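Side-chain contact in putative hydrolase (Burkholderia cenocepacia, PDB 4X00), which is a putative aryl esterase of the alpha/beta hydrolase fold, probably hydrolysing ester bonds: residues 163-168 with 199-204. Numbering follows the deposited sequence.
Sequences QTHLDG and DMQRAV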
loop_
_atom_site.group_PDB
_atom_site.type_symbol
_atom_site.label_atom_id
_atom_site.label_comp_id
_atom_site.label_asym_id
_atom_site.label_seq_id
_atom_site.Cartn_x
_atom_site.Cartn_y
_atom_site.Cartn_z
ATOM N N GLN A 163 15.256 -2.517 -22.218
ATOM C CA GLN A 163 14.384 -3.667 -22.386
ATOM C C GLN A 163 14.361 -4.537 -21.139
ATOM O O GLN A 163 13.287 -4.997 -20.719
ATOM C CB GLN A 163 14.788 -4.518 -23.585
ATOM C CG GLN A 163 13.835 -5.711 -23.713
ATOM C CD GLN A 163 14.009 -6.482 -24.973
ATOM O OE1 GLN A 163 14.714 -6.058 -25.897
ATOM N NE2 GLN A 163 13.356 -7.645 -25.034
ATOM N N THR A 164 15.515 -4.766 -20.535
ATOM C CA THR A 164 15.579 -5.626 -19.351
ATOM C C THR A 164 14.734 -5.031 -18.235
ATOM O O THR A 164 14.002 -5.746 -17.541
ATOM C CB THR A 164 17.017 -5.777 -18.863
ATOM O OG1 THR A 164 17.820 -6.334 -19.906
ATOM C CG2 THR A 164 17.125 -6.665 -17.648
ATOM N N HIS A 165 14.845 -3.713 -18.053
ATOM C CA HIS A 165 14.085 -3.021 -17.013
ATOM C C HIS A 165 12.579 -3.167 -17.233
ATOM O O HIS A 165 11.817 -3.470 -16.300
ATOM C CB HIS A 165 14.482 -1.549 -17.015
ATOM C CG HIS A 165 14.069 -0.809 -15.780
ATOM N ND1 HIS A 165 14.986 -0.329 -14.862
ATOM C CD2 HIS A 165 12.848 -0.419 -15.335
ATOM C CE1 HIS A 165 14.340 0.307 -13.893
ATOM N NE2 HIS A 165 13.043 0.268 -14.160
ATOM N N LEU A 166 12.134 -2.912 -18.456
ATOM C CA LEU A 166 10.704 -3.033 -18.751
ATOM C C LEU A 166 10.234 -4.496 -18.643
ATOM O O LEU A 166 9.165 -4.768 -18.070
ATOM C CB LEU A 166 10.390 -2.455 -20.128
ATOM C CG LEU A 166 10.720 -0.958 -20.246
ATOM C CD1 LEU A 166 10.353 -0.500 -21.670
ATOM C CD2 LEU A 166 9.953 -0.098 -19.212
ATOM N N ASP A 167 11.014 -5.447 -19.144
ATOM C CA ASP A 167 10.660 -6.856 -19.013
ATOM C C ASP A 167 10.564 -7.229 -17.526
ATOM O O ASP A 167 9.675 -7.995 -17.124
ATOM C CB ASP A 167 11.699 -7.746 -19.705
ATOM C CG ASP A 167 11.594 -7.728 -21.220
ATOM O OD1 ASP A 167 10.598 -7.234 -21.795
ATOM O OD2 ASP A 167 12.542 -8.258 -21.854
ATOM N N GLY A 168 11.486 -6.724 -16.709
ATOM C CA GLY A 168 11.459 -6.997 -15.275
ATOM C C GLY A 168 10.192 -6.449 -14.611
ATOM O O GLY A 168 9.568 -7.114 -13.779
ATOM N N ASP A 199 14.922 5.936 -10.010
ATOM C CA ASP A 199 15.692 6.286 -8.805
ATOM C C ASP A 199 15.010 5.694 -7.583
ATOM O O ASP A 199 15.650 5.134 -6.706
ATOM C CB ASP A 199 15.804 7.808 -8.660
ATOM C CG ASP A 199 16.480 8.459 -9.858
ATOM O OD1 ASP A 199 17.599 8.020 -10.168
ATOM O OD2 ASP A 199 15.887 9.367 -10.496
ATOM N N MET A 200 13.691 5.832 -7.536
ATOM C CA MET A 200 12.894 5.252 -6.470
ATOM C C MET A 200 13.093 3.739 -6.455
ATOM O O MET A 200 13.352 3.155 -5.390
ATOM C CB MET A 200 11.427 5.618 -6.666
ATOM C CG MET A 200 10.522 5.005 -5.606
ATOM S SD MET A 200 10.014 3.291 -5.953
ATOM C CE MET A 200 9.169 3.524 -7.544
ATOM N N GLN A 201 13.019 3.097 -7.633
ATOM C CA GLN A 201 13.072 1.638 -7.644
ATOM C C GLN A 201 14.377 1.078 -7.084
ATOM O O GLN A 201 14.392 0.069 -6.379
ATOM C CB GLN A 201 12.899 1.087 -9.055
ATOM C CG GLN A 201 11.523 1.250 -9.647
ATOM C CD GLN A 201 11.538 0.682 -11.038
ATOM O OE1 GLN A 201 11.776 1.390 -11.997
ATOM N NE2 GLN A 201 11.397 -0.642 -11.144
ATOM N N ARG A 202 15.496 1.710 -7.431
ATOM C CA ARG A 202 16.798 1.258 -6.914
ATOM C C ARG A 202 16.927 1.500 -5.413
ATOM O O ARG A 202 17.536 0.700 -4.688
ATOM C CB ARG A 202 17.947 1.959 -7.648
ATOM C CG ARG A 202 18.123 1.493 -9.088
ATOM C CD ARG A 202 19.329 2.142 -9.788
ATOM N NE ARG A 202 19.280 3.604 -9.738
ATOM C CZ ARG A 202 18.877 4.405 -10.727
ATOM N NH1 ARG A 202 18.503 3.922 -11.906
ATOM N NH2 ARG A 202 18.877 5.715 -10.536
ATOM N N ALA A 203 16.346 2.596 -4.945
ATOM C CA ALA A 203 16.470 2.988 -3.550
ATOM C C ALA A 203 15.536 2.233 -2.591
ATOM O O ALA A 203 15.893 1.970 -1.423
ATOM C CB ALA A 203 16.242 4.504 -3.444
ATOM N N VAL A 204 14.336 1.881 -3.057
ATOM C CA VAL A 204 13.307 1.424 -2.129
ATOM C C VAL A 204 13.693 0.093 -1.472
ATOM O O VAL A 204 13.261 -0.194 -0.353
ATOM C CB VAL A 204 11.933 1.353 -2.852
ATOM C CG1 VAL A 204 11.917 0.214 -3.841
ATOM C CG2 VAL A 204 10.801 1.279 -1.832
#
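The imidazole of His-165 meets the side-chain amide of Gln-201 at its ring edge. OE1 of Gln-201 lies almost in the ring plane, while the indole of Trp-198, just before 199-204, stacks with the imidazole. The amide plane stands 85° from the ring plane, so the two flat groups meet nearly at right angles and do not stack.

One hydrogen bond carries the contact. NE2 of His-165 donates to OE1 of Gln-201 at 2.7 Å, with an N-H...O angle of 149°, so the bond is short but somewhat bent. The donor is tilted from the carbonyl plane. CE1 of His-165 comes within 3.4 Å of OE1 of Gln-201, and this oxygen is the nearest partner of both ring atoms.

The two side chains reach toward each other from opposite directions. CG of His-165 is anti to the backbone N (chi1 -164°), which sends the ring out from its helix. Gln-201 is extended beyond CG, and this carries its amide out to the ring. The CA atoms of His-165 and Gln-201 are 10.5 Å apart, and the two side chains together span that distance.

Both residues are buried, and their polar ends have further partners: ND1 of His-165 is hydrogen-bonded to Ala-159 O, and NE2 of Gln-201 makes a weak hydrogen bond to Met-157 O. With both ring nitrogens facing carbonyl oxygens, rotation of the imidazole is probably restricted. The arrangement would favour a doubly protonated, positively charged ring, although its charge is not seen.

The bond links helix 162-174 to helix 198-204, both among the helices inserted between strands 132-136 and 222-227, the usual place of the cap in alpha/beta hydrolases. In the same helix as Gln-201, Met-200 and Val-204 touch Trp-90 of helix 87-100, and Ala-203 touches helix 82-85.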